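Local coordinates for uncharacterized protein (Legionella longbeachae NSW150, PDB 4JZA) that probably removes the 3-phosphate from phosphatidylinositol 3-phosphate, as a Legionella phosphoinositide phosphatase thought to act on lipids of the infected host, at residues R47-L52 with E83-T88; K78-E83 with T106-E111; C205-G210 with L215-D220; T424-N429 with P436-D441; R556-L561 with E617-P622. One frame throughout, in Å; residues are numbered along the deposited sequence.

How the interactions relate
Interactions 1 and 2 form one continuous block of packing: they share Glu83 and helix 74-87, their centres are 9 Å apart, and Cys84 SG of the first packs on Lys108 CD of the second at 3.5 Å. Interaction 1 also reaches interaction 5 through a salt bridge between Arg47 and Glu617, modelled so short that its length is doubtful. Interactions 4 and 5, about 6 Å apart at their nearest atoms, lie beside the Cys550-to-Arg556 loop, the probable phosphate-binding site: interaction 5 begins at its Arg556, which touches Cys550, and Asp441 of interaction 4 touches Val551. Interaction 3 stands apart in the insertion domain, with about 24 Å between its nearest atoms and those of interaction 4.

Interaction 1: R47-L52 with E83-T88; sequences RRVDSL and ECKLAT
Lys85 and Val49, whose CA atoms lie 7.0 Å apart, bring helix 74-87 against helix 41-62, and the lysine serves the contact twice. Low on its chain, CG lies 3.8 Å from CG1 of Val49, an apolar touch between obliquely set side chains. The extended remainder, with CG anti to the backbone N (chi1 -175°), carries the ammonium across to Asp50, where NZ forms a salt bridge with OD1 at 2.9 Å. It meets that oxygen on the anti side, 19° out of the carboxylate plane, while the other oxygen, OD2, pairs with Lys54, so that one carboxylate is shared by two lysines.

One turn on, Thr88 approaches Val49 tip to tip, OG1 standing 3.6 Å from CG1. The hydroxyl sits between the backbone N and the carbonyl carbon (chi1 74°), which turns it back to donate to Lys85 O at 2.7 Å. Thr88 N donates there too: two donors of one residue grip that carbonyl, and the bond from OG1 sets the side chain's rotation. Phe105 of helix 95-116 closes over Val49. Consecutive helices 41-62 and 74-87, antiparallel here, thus form a helical hairpin, with a valine touch and a salt bridge between them.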
# COMPACT_ATOMS: atom_id res chain seq x y z
N ARG A 47 -11.53 -10.35 8.00
CA ARG A 47 -11.45 -8.94 7.62
C ARG A 47 -10.55 -8.81 6.44
O ARG A 47 -10.88 -8.07 5.52
CB ARG A 47 -11.00 -7.97 8.74
CG ARG A 47 -11.98 -7.81 9.88
CD ARG A 47 -11.44 -6.87 10.97
NE ARG A 47 -12.07 -5.59 10.70
CZ ARG A 47 -11.46 -4.40 10.60
NH1 ARG A 47 -10.16 -4.20 10.85
NH2 ARG A 47 -12.20 -3.37 10.28
N ARG A 48 -9.45 -9.56 6.43
CA ARG A 48 -8.47 -9.42 5.35
C ARG A 48 -8.99 -10.01 4.06
O ARG A 48 -8.83 -9.42 3.01
CB ARG A 48 -7.14 -10.09 5.69
CG ARG A 48 -5.96 -9.57 4.90
CD ARG A 48 -5.22 -8.51 5.67
NE ARG A 48 -4.35 -7.77 4.80
CZ ARG A 48 -4.77 -6.82 3.99
NH1 ARG A 48 -6.04 -6.47 3.99
NH2 ARG A 48 -3.92 -6.20 3.18
N VAL A 49 -9.60 -11.18 4.15
CA VAL A 49 -10.25 -11.73 2.98
C VAL A 49 -11.23 -10.72 2.41
O VAL A 49 -11.18 -10.40 1.22
CB VAL A 49 -10.98 -13.06 3.28
CG1 VAL A 49 -11.83 -13.48 2.09
CG2 VAL A 49 -9.99 -14.17 3.57
N ASP A 50 -12.12 -10.22 3.25
CA ASP A 50 -13.19 -9.33 2.81
C ASP A 50 -12.61 -8.08 2.19
O ASP A 50 -13.03 -7.65 1.14
CB ASP A 50 -14.13 -9.02 3.99
CG ASP A 50 -15.27 -8.05 3.64
OD1 ASP A 50 -16.16 -8.33 2.80
OD2 ASP A 50 -15.31 -6.98 4.25
N SER A 51 -11.60 -7.52 2.80
CA SER A 51 -11.05 -6.27 2.26
C SER A 51 -10.41 -6.44 0.89
O SER A 51 -10.47 -5.54 0.07
CB SER A 51 -10.02 -5.68 3.24
OG SER A 51 -9.72 -4.35 2.91
N LEU A 52 -9.75 -7.57 0.67
CA LEU A 52 -9.08 -7.82 -0.60
C LEU A 52 -10.08 -8.15 -1.70
O LEU A 52 -9.87 -7.83 -2.90
CB LEU A 52 -8.04 -8.95 -0.45
CG LEU A 52 -6.83 -8.59 0.41
CD1 LEU A 52 -5.93 -9.79 0.53
CD2 LEU A 52 -6.02 -7.42 -0.13
N GLU A 83 -16.68 -16.82 -5.52
CA GLU A 83 -16.65 -18.20 -5.07
C GLU A 83 -15.41 -18.41 -4.23
O GLU A 83 -15.49 -19.14 -3.23
CB GLU A 83 -16.73 -19.24 -6.20
CG GLU A 83 -18.16 -19.46 -6.70
CD GLU A 83 -18.28 -20.55 -7.78
OE1 GLU A 83 -17.84 -21.70 -7.47
OE2 GLU A 83 -18.82 -20.27 -8.92
N CYS A 84 -14.29 -17.79 -4.62
CA CYS A 84 -13.04 -17.95 -3.87
C CYS A 84 -13.25 -17.46 -2.45
O CYS A 84 -12.73 -18.03 -1.50
CB CYS A 84 -11.90 -17.15 -4.49
SG CYS A 84 -11.33 -17.71 -6.10
N LYS A 85 -14.00 -16.37 -2.33
CA LYS A 85 -14.31 -15.82 -1.04
C LYS A 85 -15.22 -16.72 -0.23
O LYS A 85 -15.03 -16.86 0.96
CB LYS A 85 -14.97 -14.43 -1.12
CG LYS A 85 -15.16 -13.87 0.29
CD LYS A 85 -15.79 -12.50 0.35
CE LYS A 85 -16.38 -12.35 1.75
NZ LYS A 85 -16.96 -11.01 1.89
N LEU A 86 -16.23 -17.29 -0.87
CA LEU A 86 -17.14 -18.18 -0.16
C LEU A 86 -16.41 -19.44 0.36
O LEU A 86 -16.73 -19.96 1.41
CB LEU A 86 -18.31 -18.56 -1.06
CG LEU A 86 -19.36 -19.38 -0.33
CD1 LEU A 86 -20.22 -18.45 0.51
CD2 LEU A 86 -20.17 -20.16 -1.35
N ALA A 87 -15.41 -19.92 -0.35
CA ALA A 87 -14.63 -21.03 0.13
C ALA A 87 -13.86 -20.75 1.44
O ALA A 87 -13.52 -21.69 2.16
CB ALA A 87 -13.67 -21.49 -0.96
N THR A 88 -13.57 -19.49 1.75
CA THR A 88 -12.92 -19.15 3.02
C THR A 88 -13.88 -18.99 4.23
O THR A 88 -13.42 -18.87 5.35
CB THR A 88 -12.13 -17.85 2.89
OG1 THR A 88 -13.06 -16.75 2.86
CG2 THR A 88 -11.19 -17.86 1.64

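Interaction 2: K78-E83 with T106-E111; sequences KAYVDE and TAKLIE
Val81 and Leu109 are the closest residues of the two backbones, their CA atoms 7.1 Å apart where helices 74-87 and 95-116 run antiparallel, only modestly inclined to each other. Their side chains cross at about a right angle: CG2 of Val81 meets CD2 of Leu109 at 3.6 Å, and CG1 of the valine adds a looser touch to the same methyl. Phe56 of helix 41-62 packs on Val81 and Leu129 of helix 122-140 on Leu109, which makes this pair one link in a wider apolar core.

Tyr80 supplies the second point of contact. With CG anti to the backbone N (chi1 174°), its ring reaches over to helix 95-116 and sets OH across the extended Lys108 chain, 3.6 Å from CD. The phenol is also a donor, giving its hydrogen to a water 2.7 Å from OH. This water in turn donates to Lys108 O at 2.9 Å and to Glu111 OE1 at 3.0 Å, so three bonds hold it and a polar bridge runs alongside the apolar contact. Glu111 is itself steadied through OE2, which accepts from Leu672 N, while Leu677 and Leu681 of helix 676-702 pack on the tyrosine. Consecutive antiparallel helices 74-87 and 95-116 pack here, together with 41-62, as neighbours in a helical bundle, joined at this point by one bridging water.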
# COMPACT_ATOMS: atom_id res chain seq x y z
N LYS A 78 -15.93 -11.65 -11.51
CA LYS A 78 -16.52 -11.37 -10.22
C LYS A 78 -17.18 -12.60 -9.65
O LYS A 78 -17.16 -12.83 -8.47
CB LYS A 78 -17.55 -10.25 -10.36
CG LYS A 78 -16.96 -8.88 -10.57
CD LYS A 78 -18.06 -7.91 -10.94
CE LYS A 78 -17.51 -6.50 -10.86
NZ LYS A 78 -18.45 -5.43 -11.28
N ALA A 79 -17.83 -13.39 -10.47
CA ALA A 79 -18.42 -14.60 -9.91
C ALA A 79 -17.29 -15.50 -9.36
O ALA A 79 -17.45 -16.07 -8.27
CB ALA A 79 -19.29 -15.33 -10.92
N TYR A 80 -16.16 -15.60 -10.07
CA TYR A 80 -15.05 -16.47 -9.62
C TYR A 80 -14.46 -16.00 -8.31
O TYR A 80 -14.24 -16.74 -7.38
CB TYR A 80 -13.94 -16.56 -10.69
CG TYR A 80 -12.70 -17.32 -10.24
CD1 TYR A 80 -12.74 -18.68 -10.02
CD2 TYR A 80 -11.50 -16.65 -10.05
CE1 TYR A 80 -11.61 -19.37 -9.61
CE2 TYR A 80 -10.36 -17.33 -9.64
CZ TYR A 80 -10.42 -18.69 -9.41
OH TYR A 80 -9.31 -19.39 -8.97
N VAL A 81 -14.25 -14.72 -8.23
CA VAL A 81 -13.79 -14.11 -7.01
C VAL A 81 -14.73 -14.24 -5.86
O VAL A 81 -14.30 -14.49 -4.77
CB VAL A 81 -13.47 -12.68 -7.31
CG1 VAL A 81 -13.42 -11.86 -6.07
CG2 VAL A 81 -12.14 -12.71 -8.00
N ASP A 82 -16.02 -14.11 -6.12
CA ASP A 82 -17.03 -14.43 -5.12
C ASP A 82 -16.99 -15.86 -4.64
O ASP A 82 -17.22 -16.11 -3.44
CB ASP A 82 -18.44 -14.10 -5.61
CG ASP A 82 -18.69 -12.58 -5.73
OD1 ASP A 82 -17.91 -11.75 -5.27
OD2 ASP A 82 -19.70 -12.18 -6.28
N GLU A 83 -16.68 -16.82 -5.52
CA GLU A 83 -16.65 -18.20 -5.07
C GLU A 83 -15.41 -18.41 -4.23
O GLU A 83 -15.49 -19.14 -3.23
CB GLU A 83 -16.73 -19.24 -6.20
CG GLU A 83 -18.16 -19.46 -6.70
CD GLU A 83 -18.28 -20.55 -7.78
OE1 GLU A 83 -17.84 -21.70 -7.47
OE2 GLU A 83 -18.82 -20.27 -8.92
N THR A 106 -5.42 -15.21 -1.56
CA THR A 106 -4.79 -14.05 -2.13
C THR A 106 -4.13 -14.43 -3.48
O THR A 106 -4.28 -13.75 -4.49
CB THR A 106 -3.80 -13.43 -1.09
OG1 THR A 106 -4.46 -13.19 0.18
CG2 THR A 106 -3.26 -12.12 -1.60
N ALA A 107 -3.39 -15.54 -3.49
CA ALA A 107 -2.73 -16.03 -4.72
C ALA A 107 -3.72 -16.24 -5.85
O ALA A 107 -3.40 -15.96 -6.98
CB ALA A 107 -2.00 -17.32 -4.46
N LYS A 108 -4.92 -16.75 -5.53
CA LYS A 108 -5.96 -16.85 -6.52
C LYS A 108 -6.30 -15.52 -7.14
O LYS A 108 -6.46 -15.48 -8.32
CB LYS A 108 -7.21 -17.47 -5.95
CG LYS A 108 -7.11 -18.98 -5.87
CD LYS A 108 -8.46 -19.51 -5.43
CE LYS A 108 -8.43 -21.00 -5.13
NZ LYS A 108 -9.46 -21.33 -4.09
N LEU A 109 -6.40 -14.45 -6.36
CA LEU A 109 -6.74 -13.14 -6.92
C LEU A 109 -5.63 -12.59 -7.76
O LEU A 109 -5.88 -12.01 -8.82
CB LEU A 109 -7.06 -12.11 -5.86
CG LEU A 109 -8.20 -12.41 -4.89
CD1 LEU A 109 -8.50 -11.14 -4.13
CD2 LEU A 109 -9.48 -12.88 -5.51
N ILE A 110 -4.41 -12.72 -7.26
CA ILE A 110 -3.24 -12.16 -7.93
C ILE A 110 -3.11 -12.78 -9.32
O ILE A 110 -2.77 -12.12 -10.30
CB ILE A 110 -2.00 -12.44 -7.05
CG1 ILE A 110 -2.03 -11.52 -5.87
CG2 ILE A 110 -0.67 -12.21 -7.76
CD1 ILE A 110 -1.35 -12.18 -4.70
N GLU A 111 -3.41 -14.07 -9.40
CA GLU A 111 -3.17 -14.82 -10.60
C GLU A 111 -4.27 -14.43 -11.62
O GLU A 111 -4.00 -14.18 -12.80
CB GLU A 111 -3.04 -16.32 -10.23
CG GLU A 111 -3.90 -17.31 -10.97
CD GLU A 111 -3.73 -18.78 -10.51
OE1 GLU A 111 -4.32 -19.18 -9.44
OE2 GLU A 111 -3.07 -19.54 -11.31
O HOH W 1 -7.07 -18.01 -9.60

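Interaction 3: C205-G210 with L215-D220; sequences CNLDQG and LEVIRD
The flat group that reaches across is the Glu216 carboxylate, and it meets Gly210 by its OE1 atom rather than by stacking: OE1 lies 3.2 Å from Gly210 O, and since both are acceptors the approach is no hydrogen bond. What satisfies OE1 is Thr212 N, in the link that turns helix 198-206 into helix 214-234 and makes a helix-loop-helix connection in the insertion domain. Ser213, directly ahead of helix 214-234, provides its N-cap, with OG bonded to the backbone N of Glu216 three residues on.

A second carboxylate, that of Asp208, curls back within its own segment: OD1 accepts from Gly210 N over a long, weak 3.5 Å, though nearly straight at 166°, in the pattern of an Asx turn. Between the segments His262 of helix 261-270 acts as a clasp, with ND1 bonded to Asp208 N, NE2 bonded to Asp220 OD2, and its side chain packed on Leu207. The apolar part of the contact is small. Leu207, its CG anti to the backbone N (chi1 -165°), crosses Val217 obliquely, and CD2 of the leucine stops 4.2 Å from CG2 of the valine.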
# COMPACT_ATOMS: atom_id res chain seq x y z
N CYS A 205 6.50 20.89 -16.66
CA CYS A 205 5.51 20.92 -15.56
C CYS A 205 5.36 22.32 -14.98
O CYS A 205 4.36 22.60 -14.35
CB CYS A 205 5.82 19.88 -14.45
SG CYS A 205 5.61 18.17 -15.00
N ASN A 206 6.33 23.20 -15.21
CA ASN A 206 6.22 24.58 -14.71
C ASN A 206 5.95 25.62 -15.78
O ASN A 206 5.82 26.81 -15.47
CB ASN A 206 7.46 24.94 -13.93
CG ASN A 206 7.57 24.12 -12.67
OD1 ASN A 206 6.87 24.38 -11.72
ND2 ASN A 206 8.42 23.10 -12.69
N LEU A 207 5.82 25.16 -17.02
CA LEU A 207 5.63 26.05 -18.15
C LEU A 207 4.51 27.03 -17.88
O LEU A 207 3.37 26.64 -17.59
CB LEU A 207 5.28 25.23 -19.40
CG LEU A 207 5.38 25.94 -20.74
CD1 LEU A 207 6.84 26.22 -21.07
CD2 LEU A 207 4.72 25.07 -21.81
N ASP A 208 4.85 28.31 -18.01
CA ASP A 208 3.91 29.42 -17.94
C ASP A 208 2.76 29.36 -18.97
O ASP A 208 2.98 28.98 -20.11
CB ASP A 208 4.71 30.70 -18.15
CG ASP A 208 3.86 31.92 -18.03
OD1 ASP A 208 2.82 31.89 -17.38
OD2 ASP A 208 4.23 32.92 -18.61
N GLN A 209 1.54 29.70 -18.55
CA GLN A 209 0.34 29.61 -19.41
C GLN A 209 0.32 30.70 -20.50
O GLN A 209 -0.58 30.73 -21.36
CB GLN A 209 -0.97 29.58 -18.57
CG GLN A 209 -1.75 28.25 -18.58
CD GLN A 209 -1.60 27.38 -17.32
OE1 GLN A 209 -2.60 26.97 -16.71
NE2 GLN A 209 -0.35 27.07 -16.94
N GLY A 210 1.30 31.60 -20.48
CA GLY A 210 1.52 32.48 -21.63
C GLY A 210 2.08 31.77 -22.87
O GLY A 210 2.01 32.30 -23.98
N LEU A 215 5.23 25.59 -31.16
CA LEU A 215 6.02 26.69 -31.72
C LEU A 215 6.48 27.71 -30.66
O LEU A 215 7.64 28.09 -30.62
CB LEU A 215 5.24 27.37 -32.84
CG LEU A 215 5.10 26.53 -34.12
CD1 LEU A 215 4.15 27.12 -35.18
CD2 LEU A 215 6.48 26.30 -34.71
N GLU A 216 5.60 28.13 -29.77
CA GLU A 216 6.04 29.03 -28.70
C GLU A 216 7.03 28.37 -27.73
O GLU A 216 7.88 29.05 -27.13
CB GLU A 216 4.84 29.68 -27.99
CG GLU A 216 4.19 30.81 -28.80
CD GLU A 216 2.91 31.39 -28.17
OE1 GLU A 216 2.65 31.23 -26.94
OE2 GLU A 216 2.18 32.06 -28.93
N VAL A 217 6.96 27.05 -27.59
CA VAL A 217 7.96 26.37 -26.75
C VAL A 217 9.35 26.44 -27.34
O VAL A 217 10.29 26.83 -26.66
CB VAL A 217 7.58 24.91 -26.49
CG1 VAL A 217 8.70 24.19 -25.73
CG2 VAL A 217 6.28 24.86 -25.69
N ILE A 218 9.49 26.08 -28.61
CA ILE A 218 10.80 26.14 -29.28
C ILE A 218 11.41 27.52 -29.17
O ILE A 218 12.58 27.64 -28.82
CB ILE A 218 10.69 25.77 -30.77
CG1 ILE A 218 10.22 24.32 -30.89
CG2 ILE A 218 12.03 25.99 -31.48
CD1 ILE A 218 9.47 23.99 -32.16
N ARG A 219 10.62 28.56 -29.45
CA ARG A 219 11.11 29.93 -29.38
C ARG A 219 11.48 30.25 -27.94
O ARG A 219 12.58 30.75 -27.69
CB ARG A 219 10.12 30.97 -29.99
CG ARG A 219 10.36 31.26 -31.49
CD ARG A 219 9.46 32.38 -32.07
NE ARG A 219 8.94 33.25 -31.02
CZ ARG A 219 7.68 33.29 -30.57
NH1 ARG A 219 6.71 32.54 -31.10
NH2 ARG A 219 7.37 34.12 -29.58
N ASP A 220 10.59 29.94 -26.99
CA ASP A 220 10.89 30.19 -25.58
C ASP A 220 12.27 29.64 -25.20
O ASP A 220 13.04 30.31 -24.53
CB ASP A 220 9.84 29.54 -24.68
CG ASP A 220 10.18 29.65 -23.19
OD1 ASP A 220 11.02 28.87 -22.69
OD2 ASP A 220 9.58 30.54 -22.55

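Interaction 4: T424-N429 with P436-D441; sequences TEYVPN and PTLPPD
Within the long loop that leads from strand 412-416 to helix 441-454, part of a beta-alpha-beta crossover ending in the parallel strand 462-465, the chain folds back so that Tyr426 is held against Pro439. It is a clear example of a proline-aromatic CH-pi contact. CD of Pro439 stands 3.7 Å from the centroid of the tyrosine ring and only 10° off the ring normal, so it is nearly central over the face. CD is bonded to the amide nitrogen, which probably makes its hydrogens electron-poor and suited to the pi cloud. On the opposite face lies Pro428 N, 3.9 Å above the plane and displaced toward the rim; the ring is thus flanked by the backbone two residues on and by a proline from farther along the loop.

Tyr426 has CG anti to the backbone N (chi1 174°), which swings the ring toward 436-439. The side chains of Leu438 and Tyr426 run alongside in opposite directions, with CD1 of the leucine meeting CB of the tyrosine at 3.8 Å. Thr437 O comes obliquely to CE2 of the ring, 3.4 Å away, while Pro436 O lies farther off, at the edge and near the ring plane. The phenol OH is bonded to Leu435 O and to Thr432 OG1, which fixes the far end of the side chain.

Asn429, midway along the loop, bonds through ND2 to Met470 O in the short strand 469-470, while Asp441 OD2, at the loop's end where helix 441-454 starts, reaches Ser419 N just beyond strand 412-416.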
# COMPACT_ATOMS: atom_id res chain seq x y z
N THR A 424 26.53 0.94 3.62
CA THR A 424 27.76 0.24 4.03
C THR A 424 27.64 -0.52 5.35
O THR A 424 28.50 -1.33 5.68
CB THR A 424 28.95 1.22 4.07
OG1 THR A 424 28.57 2.40 4.77
CG2 THR A 424 29.37 1.60 2.64
N GLU A 425 26.56 -0.28 6.11
CA GLU A 425 26.36 -0.90 7.42
C GLU A 425 25.17 -1.89 7.53
O GLU A 425 25.08 -2.64 8.50
CB GLU A 425 26.21 0.20 8.45
CG GLU A 425 27.34 1.22 8.40
CD GLU A 425 27.02 2.50 9.17
OE1 GLU A 425 25.87 3.02 9.12
OE2 GLU A 425 27.96 3.00 9.82
N TYR A 426 24.28 -1.89 6.52
CA TYR A 426 22.99 -2.59 6.59
C TYR A 426 23.06 -4.12 6.43
O TYR A 426 23.44 -4.66 5.36
CB TYR A 426 21.99 -1.98 5.57
CG TYR A 426 20.66 -2.75 5.46
CD1 TYR A 426 19.82 -2.90 6.56
CD2 TYR A 426 20.27 -3.34 4.27
CE1 TYR A 426 18.63 -3.60 6.47
CE2 TYR A 426 19.10 -4.05 4.18
CZ TYR A 426 18.28 -4.18 5.28
OH TYR A 426 17.11 -4.90 5.17
N VAL A 427 22.67 -4.82 7.51
CA VAL A 427 22.49 -6.28 7.46
C VAL A 427 21.00 -6.63 7.50
O VAL A 427 20.31 -6.32 8.48
CB VAL A 427 23.16 -7.01 8.66
CG1 VAL A 427 23.12 -8.53 8.45
CG2 VAL A 427 24.60 -6.53 8.88
N PRO A 428 20.49 -7.26 6.43
CA PRO A 428 19.11 -7.75 6.47
C PRO A 428 18.87 -8.76 7.62
O PRO A 428 19.60 -9.75 7.72
CB PRO A 428 18.92 -8.41 5.09
CG PRO A 428 19.94 -7.77 4.20
CD PRO A 428 21.11 -7.45 5.11
N ASN A 429 17.88 -8.47 8.48
CA ASN A 429 17.60 -9.27 9.70
C ASN A 429 16.11 -9.26 10.10
O ASN A 429 15.29 -8.72 9.36
CB ASN A 429 18.46 -8.81 10.87
CG ASN A 429 18.20 -7.36 11.25
OD1 ASN A 429 17.16 -6.75 10.92
ND2 ASN A 429 19.18 -6.79 11.93
N PRO A 436 15.70 -7.03 0.96
CA PRO A 436 17.04 -6.93 0.39
C PRO A 436 17.44 -5.48 0.12
O PRO A 436 18.62 -5.19 0.11
CB PRO A 436 16.95 -7.74 -0.93
CG PRO A 436 15.57 -8.34 -0.95
CD PRO A 436 14.72 -7.53 -0.00
N THR A 437 16.49 -4.57 -0.07
CA THR A 437 16.84 -3.16 -0.33
C THR A 437 17.13 -2.32 0.96
O THR A 437 16.80 -2.71 2.06
CB THR A 437 15.77 -2.48 -1.22
OG1 THR A 437 14.49 -2.63 -0.59
CG2 THR A 437 15.71 -3.10 -2.61
N LEU A 438 17.78 -1.17 0.80
CA LEU A 438 18.08 -0.28 1.92
C LEU A 438 16.77 0.29 2.44
O LEU A 438 15.94 0.76 1.64
CB LEU A 438 19.01 0.85 1.48
CG LEU A 438 19.60 1.69 2.61
CD1 LEU A 438 20.57 0.86 3.41
CD2 LEU A 438 20.27 2.98 2.14
N PRO A 439 16.55 0.21 3.75
CA PRO A 439 15.38 0.86 4.31
C PRO A 439 15.42 2.36 4.03
O PRO A 439 16.50 2.98 3.92
CB PRO A 439 15.50 0.60 5.82
CG PRO A 439 16.29 -0.64 5.93
CD PRO A 439 17.22 -0.64 4.74
N PRO A 440 14.23 2.95 3.93
CA PRO A 440 14.11 4.35 3.54
C PRO A 440 14.46 5.30 4.67
O PRO A 440 14.66 6.48 4.44
CB PRO A 440 12.63 4.46 3.20
CG PRO A 440 11.97 3.45 4.13
CD PRO A 440 12.92 2.32 4.21
N ASP A 441 14.54 4.77 5.88
CA ASP A 441 14.77 5.58 7.09
C ASP A 441 15.83 6.69 6.89
O ASP A 441 15.60 7.80 7.31
CB ASP A 441 15.13 4.71 8.34
CG ASP A 441 14.05 3.65 8.73
OD1 ASP A 441 13.62 2.88 7.85
OD2 ASP A 441 13.65 3.52 9.93

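Interaction 5: R556-L561 with E617-P622; sequences RKAIEL and EGIKTP
Ile619 fits against Ala558 and Ile559 on the first turn of helix 556-574, the helix that follows a Cys-x5-Arg sequence running from Cys550 to Arg556. That signature, placed between strand 545-549 and a helix, is consistent with the phosphate-binding P-loop of cysteine-dependent phosphatases. Each arm of the branched Ile619 takes one partner: CD1 lies 4.0 Å from CB of Ala558, and CG2 lies 3.9 Å from CD1 of Ile559, whose side chain crosses it obliquely. In Ile619 the CG1 arm is anti to the carbonyl carbon (chi1 -62°) and its last bond turns again (chi2 -57°), which brings CD1 round to the small alanine while CG2 faces the larger isoleucine.

Beyond these methyls, His606 of helix 604-612 packs on Ile619, Gln605 on Ala558, and Leu529 of helix 524-542 on Ile559, so the cluster is buried. The loop 617-622 is held in position by Lys620, whose backbone N donates to OD1 of Asp555 immediately ahead of the helix. NZ of Lys620 forms salt bridges with Asp648 and Asp433 and a hydrogen bond with Thr652, linking the loop to helix 643-652.

On the side of the helix facing 524-542, a further link braces the same turn: Lys557 NZ forms a salt bridge with Glu560 OE1 at 2.6 Å, approaching OE1 nearly end-on to its C-O bond, while Glu560 OE2 is bonded to Thr564 OG1.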
# COMPACT_ATOMS: atom_id res chain seq x y z
N ARG A 556 6.06 1.60 15.94
CA ARG A 556 6.84 2.13 17.03
C ARG A 556 6.05 3.22 17.72
O ARG A 556 6.09 3.35 18.94
CB ARG A 556 8.19 2.63 16.54
CG ARG A 556 9.22 1.52 16.46
CD ARG A 556 10.60 2.06 16.18
NE ARG A 556 11.17 2.69 17.35
CZ ARG A 556 12.35 3.30 17.37
NH1 ARG A 556 13.08 3.35 16.28
NH2 ARG A 556 12.78 3.85 18.48
N LYS A 557 5.34 4.00 16.93
CA LYS A 557 4.51 5.07 17.43
C LYS A 557 3.40 4.56 18.34
O LYS A 557 3.07 5.17 19.33
CB LYS A 557 3.91 5.85 16.27
CG LYS A 557 3.15 7.09 16.69
CD LYS A 557 4.04 8.05 17.44
CE LYS A 557 3.23 9.20 17.99
NZ LYS A 557 4.04 10.02 18.93
N ALA A 558 2.81 3.43 17.97
CA ALA A 558 1.79 2.81 18.79
C ALA A 558 2.36 2.40 20.13
O ALA A 558 1.71 2.51 21.15
CB ALA A 558 1.19 1.62 18.08
N ILE A 559 3.58 1.88 20.11
CA ILE A 559 4.26 1.49 21.33
C ILE A 559 4.54 2.68 22.25
O ILE A 559 4.42 2.56 23.46
CB ILE A 559 5.52 0.66 21.02
CG1 ILE A 559 5.11 -0.72 20.55
CG2 ILE A 559 6.42 0.52 22.23
CD1 ILE A 559 6.16 -1.41 19.71
N GLU A 560 4.94 3.81 21.68
CA GLU A 560 5.18 5.00 22.47
C GLU A 560 3.90 5.47 23.14
O GLU A 560 3.91 5.87 24.30
CB GLU A 560 5.71 6.13 21.59
CG GLU A 560 5.93 7.43 22.34
CD GLU A 560 4.77 8.40 22.24
OE1 GLU A 560 4.27 8.63 21.13
OE2 GLU A 560 4.37 8.97 23.27
N LEU A 561 2.81 5.43 22.41
CA LEU A 561 1.52 5.86 22.92
C LEU A 561 1.04 5.02 24.07
O LEU A 561 0.49 5.53 25.03
CB LEU A 561 0.48 5.87 21.81
CG LEU A 561 0.70 6.90 20.72
CD1 LEU A 561 -0.44 6.84 19.72
CD2 LEU A 561 0.81 8.29 21.31
N GLU A 617 -4.51 -6.37 11.96
CA GLU A 617 -4.52 -5.84 13.29
C GLU A 617 -3.47 -6.52 14.12
O GLU A 617 -3.70 -7.56 14.71
CB GLU A 617 -5.88 -6.07 13.92
CG GLU A 617 -6.99 -5.23 13.31
CD GLU A 617 -7.72 -5.94 12.20
OE1 GLU A 617 -7.81 -7.17 12.24
OE2 GLU A 617 -8.22 -5.27 11.28
N GLY A 618 -2.30 -5.90 14.17
CA GLY A 618 -1.20 -6.33 15.04
C GLY A 618 -0.20 -5.20 15.12
O GLY A 618 -0.49 -4.14 14.63
N ILE A 619 0.97 -5.46 15.72
CA ILE A 619 2.05 -4.52 15.86
C ILE A 619 3.33 -5.16 15.35
O ILE A 619 3.63 -6.30 15.60
CB ILE A 619 2.25 -4.16 17.34
CG1 ILE A 619 0.99 -3.49 17.94
CG2 ILE A 619 3.48 -3.26 17.56
CD1 ILE A 619 0.57 -2.25 17.18
N LYS A 620 4.15 -4.38 14.69
CA LYS A 620 5.39 -4.85 14.16
C LYS A 620 6.38 -5.15 15.26
O LYS A 620 6.59 -4.32 16.14
CB LYS A 620 5.96 -3.78 13.25
CG LYS A 620 6.64 -4.31 12.01
CD LYS A 620 5.65 -4.93 11.02
CE LYS A 620 6.40 -5.78 10.00
NZ LYS A 620 7.20 -6.94 10.52
N THR A 621 6.96 -6.35 15.21
CA THR A 621 8.18 -6.67 15.93
C THR A 621 8.13 -6.28 17.42
O THR A 621 9.02 -5.64 17.92
CB THR A 621 9.33 -6.05 15.08
OG1 THR A 621 9.83 -7.03 14.19
CG2 THR A 621 10.41 -5.70 15.80
N PRO A 622 7.08 -6.66 18.16
CA PRO A 622 6.99 -6.21 19.54
C PRO A 622 8.14 -6.64 20.43
O PRO A 622 8.55 -5.89 21.31
CB PRO A 622 5.69 -6.87 20.05
CG PRO A 622 4.92 -7.23 18.83
CD PRO A 622 5.96 -7.56 17.82